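Local coordinates for protein soluble lytic transglycosylase B3 (Pseudomonas aeruginosa, PDB 5ANZ) that probably cleaves the glycan strands of peptidoglycan as a lytic transglycosylase in bacterial cell-wall turnover, and carries a bound calcium ion, at residues H186-I195 against D222-S230. Residues are numbered along the deposited sequence; the frame is centred on the assembly and turned at random. Where two conformers were deposited one is given.
Sequences HGDVPASFMI and DGKRDIWGS. With CA (calcium ion), chain B.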
# COMPACT_ATOMS: atom_id res chain seq x y z
N HIS A 186 23.96 -14.63 1.30
CA HIS A 186 23.33 -15.91 1.05
C HIS A 186 23.31 -16.25 -0.44
O HIS A 186 23.21 -17.42 -0.81
CB HIS A 186 21.91 -15.95 1.60
CG HIS A 186 21.34 -17.34 1.66
ND1 HIS A 186 20.30 -17.75 0.86
CD2 HIS A 186 21.69 -18.41 2.41
CE1 HIS A 186 20.03 -19.02 1.12
NE2 HIS A 186 20.85 -19.44 2.05
N GLY A 187 23.42 -15.22 -1.27
CA GLY A 187 23.51 -15.41 -2.71
C GLY A 187 22.22 -15.41 -3.52
O GLY A 187 22.20 -15.92 -4.65
N ASP A 188 21.15 -14.84 -2.96
CA ASP A 188 19.86 -14.76 -3.68
C ASP A 188 19.99 -13.98 -5.00
O ASP A 188 19.25 -14.25 -5.97
CB ASP A 188 18.77 -14.09 -2.83
CG ASP A 188 18.24 -14.99 -1.71
OD1 ASP A 188 18.24 -16.24 -1.83
OD2 ASP A 188 17.78 -14.42 -0.69
N VAL A 189 20.91 -13.02 -5.03
CA VAL A 189 21.12 -12.17 -6.20
C VAL A 189 22.52 -11.57 -6.12
O VAL A 189 23.02 -11.33 -5.03
CB VAL A 189 20.05 -11.04 -6.26
CG1 VAL A 189 20.22 -10.07 -5.07
CG2 VAL A 189 20.09 -10.30 -7.58
N PRO A 190 23.18 -11.35 -7.27
CA PRO A 190 24.46 -10.64 -7.24
C PRO A 190 24.26 -9.17 -6.89
O PRO A 190 23.22 -8.58 -7.23
CB PRO A 190 25.00 -10.79 -8.67
CG PRO A 190 24.22 -11.94 -9.27
CD PRO A 190 22.86 -11.87 -8.61
N ALA A 191 25.24 -8.58 -6.22
CA ALA A 191 25.16 -7.18 -5.82
C ALA A 191 24.82 -6.25 -6.99
O ALA A 191 24.00 -5.34 -6.85
CB ALA A 191 26.47 -6.77 -5.17
N SER A 192 25.43 -6.51 -8.15
CA SER A 192 25.16 -5.67 -9.31
C SER A 192 23.68 -5.64 -9.72
O SER A 192 23.25 -4.67 -10.33
CB SER A 192 25.97 -6.14 -10.52
OG SER A 192 27.35 -5.93 -10.30
N PHE A 193 22.93 -6.70 -9.41
CA PHE A 193 21.53 -6.77 -9.85
C PHE A 193 20.53 -6.61 -8.70
O PHE A 193 19.34 -6.87 -8.87
CB PHE A 193 21.28 -8.10 -10.58
CG PHE A 193 22.19 -8.30 -11.77
CD1 PHE A 193 22.29 -7.33 -12.75
CD2 PHE A 193 22.96 -9.45 -11.89
CE1 PHE A 193 23.13 -7.50 -13.84
CE2 PHE A 193 23.79 -9.62 -12.97
CZ PHE A 193 23.89 -8.64 -13.94
N MET A 194 21.01 -6.19 -7.53
CA MET A 194 20.09 -5.97 -6.40
C MET A 194 19.44 -4.60 -6.53
O MET A 194 19.89 -3.60 -5.95
CB MET A 194 20.80 -6.09 -5.06
CG MET A 194 19.81 -6.12 -3.92
SD MET A 194 20.69 -6.16 -2.35
CE MET A 194 19.86 -7.51 -1.57
N ILE A 195 18.38 -4.57 -7.34
CA ILE A 195 17.76 -3.34 -7.77
C ILE A 195 16.45 -3.12 -7.03
O ILE A 195 15.78 -4.07 -6.63
CB ILE A 195 17.50 -3.34 -9.30
CG1 ILE A 195 18.81 -3.51 -10.06
CG2 ILE A 195 16.81 -2.07 -9.72
CD1 ILE A 195 19.83 -2.53 -9.66
N ASP A 222 16.25 -23.86 -6.68
CA ASP A 222 17.66 -23.70 -7.02
C ASP A 222 18.47 -23.11 -5.86
O ASP A 222 19.68 -22.94 -5.98
CB ASP A 222 17.81 -22.86 -8.29
CG ASP A 222 17.35 -21.41 -8.11
OD1 ASP A 222 16.61 -21.10 -7.15
OD2 ASP A 222 17.73 -20.57 -8.96
N GLY A 223 17.81 -22.85 -4.74
CA GLY A 223 18.48 -22.32 -3.56
C GLY A 223 18.49 -20.81 -3.47
O GLY A 223 18.96 -20.23 -2.50
N LYS A 224 17.98 -20.16 -4.51
CA LYS A 224 17.90 -18.71 -4.52
C LYS A 224 16.46 -18.23 -4.43
O LYS A 224 15.57 -18.73 -5.13
CB LYS A 224 18.54 -18.16 -5.80
CG LYS A 224 20.01 -18.48 -5.94
CD LYS A 224 20.64 -17.69 -7.06
CE LYS A 224 20.09 -18.12 -8.41
NZ LYS A 224 20.84 -17.48 -9.53
N ARG A 225 16.23 -17.27 -3.54
CA ARG A 225 14.95 -16.56 -3.47
C ARG A 225 15.09 -15.31 -4.34
O ARG A 225 15.32 -14.22 -3.85
CB ARG A 225 14.60 -16.21 -2.03
CG ARG A 225 14.47 -17.46 -1.16
CD ARG A 225 13.81 -17.14 0.17
NE ARG A 225 14.76 -16.60 1.14
CZ ARG A 225 14.43 -16.09 2.32
NH1 ARG A 225 13.15 -16.03 2.71
NH2 ARG A 225 15.37 -15.63 3.13
N ASP A 226 14.96 -15.51 -5.65
CA ASP A 226 15.26 -14.45 -6.62
C ASP A 226 14.02 -13.68 -7.04
O ASP A 226 13.39 -14.01 -8.06
CB ASP A 226 15.93 -15.07 -7.84
CG ASP A 226 16.19 -14.06 -8.94
OD1 ASP A 226 16.17 -12.85 -8.66
OD2 ASP A 226 16.42 -14.49 -10.09
N ILE A 227 13.68 -12.65 -6.28
CA ILE A 227 12.49 -11.86 -6.58
C ILE A 227 12.80 -10.80 -7.63
O ILE A 227 11.95 -9.98 -7.93
CB ILE A 227 11.93 -11.16 -5.32
CG1 ILE A 227 12.98 -10.24 -4.71
CG2 ILE A 227 11.47 -12.20 -4.28
CD1 ILE A 227 12.44 -9.35 -3.57
N TRP A 228 14.01 -10.84 -8.19
CA TRP A 228 14.39 -9.94 -9.28
C TRP A 228 14.18 -10.57 -10.65
O TRP A 228 13.59 -9.94 -11.55
CB TRP A 228 15.87 -9.52 -9.11
CG TRP A 228 16.08 -8.72 -7.86
CD1 TRP A 228 16.06 -7.36 -7.74
CD2 TRP A 228 16.32 -9.23 -6.53
NE1 TRP A 228 16.26 -6.99 -6.45
CE2 TRP A 228 16.43 -8.11 -5.68
CE3 TRP A 228 16.45 -10.51 -5.99
CZ2 TRP A 228 16.66 -8.24 -4.31
CZ3 TRP A 228 16.67 -10.64 -4.62
CH2 TRP A 228 16.77 -9.51 -3.79
N GLY A 229 14.68 -11.79 -10.83
CA GLY A 229 14.71 -12.39 -12.15
C GLY A 229 13.85 -13.63 -12.34
O GLY A 229 13.77 -14.17 -13.44
N SER A 230 13.21 -14.09 -11.27
CA SER A 230 12.41 -15.31 -11.36
C SER A 230 10.93 -15.06 -11.12
O SER A 230 10.55 -14.81 -9.99
CB SER A 230 12.89 -16.34 -10.34
OG SER A 230 11.94 -17.39 -10.24
CA CA B . 14.66 -19.76 -6.95
O HOH W 1 18.02 -14.80 1.88
O HOH W 2 15.79 -18.71 -8.74
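Trp-228 reaches from the 222-230 loop into the crook of 186-195, its indole laid against Val-189. CB already points toward 186-195, and with CG opposite the carbonyl carbon (chi1 -64°) the indole turns broadside to Val-189. CG and CD1 pass under Phe-193 O, which stands over one ring face, 3.5 Å from CD1. Ile-195 O lies close to the ring plane and offers a lone pair to NE1 at 3.0 Å, a somewhat bent bond (142°) that helps fix the indole's rotation. Farther round, CZ2 packs on Met-194 CG at 3.8 Å, CH2 and CZ3 lie under Val-189 CG1, whose CH-pi contact is 3.7 Å from the six-membered ring's centroid, and CE3 meets Val-189 CB at 3.6 Å. Ile-227 CG1 sits over the rim of the opposite face. The 222-230 loop is the second half of an EF-hand-like calcium loop: Asp-222 OD1, Lys-224 O and a water bind the calcium ion, and Asp-218, Asp-220 and Asp-233 complete the site. Just beyond, the N-H of Arg-225 runs almost straight (169°) to Asp-188 OD1 at 2.8 Å, from well above the carboxylate plane. OD2 accepts from His-212 and a water; in one of its two conformers, Arg-225 donates to that water through NH2 and bonds Ala-216 O through NH1. Alongside, Lys-224 CD lies 3.4 Å from Gly-187 O, after helix 170-186.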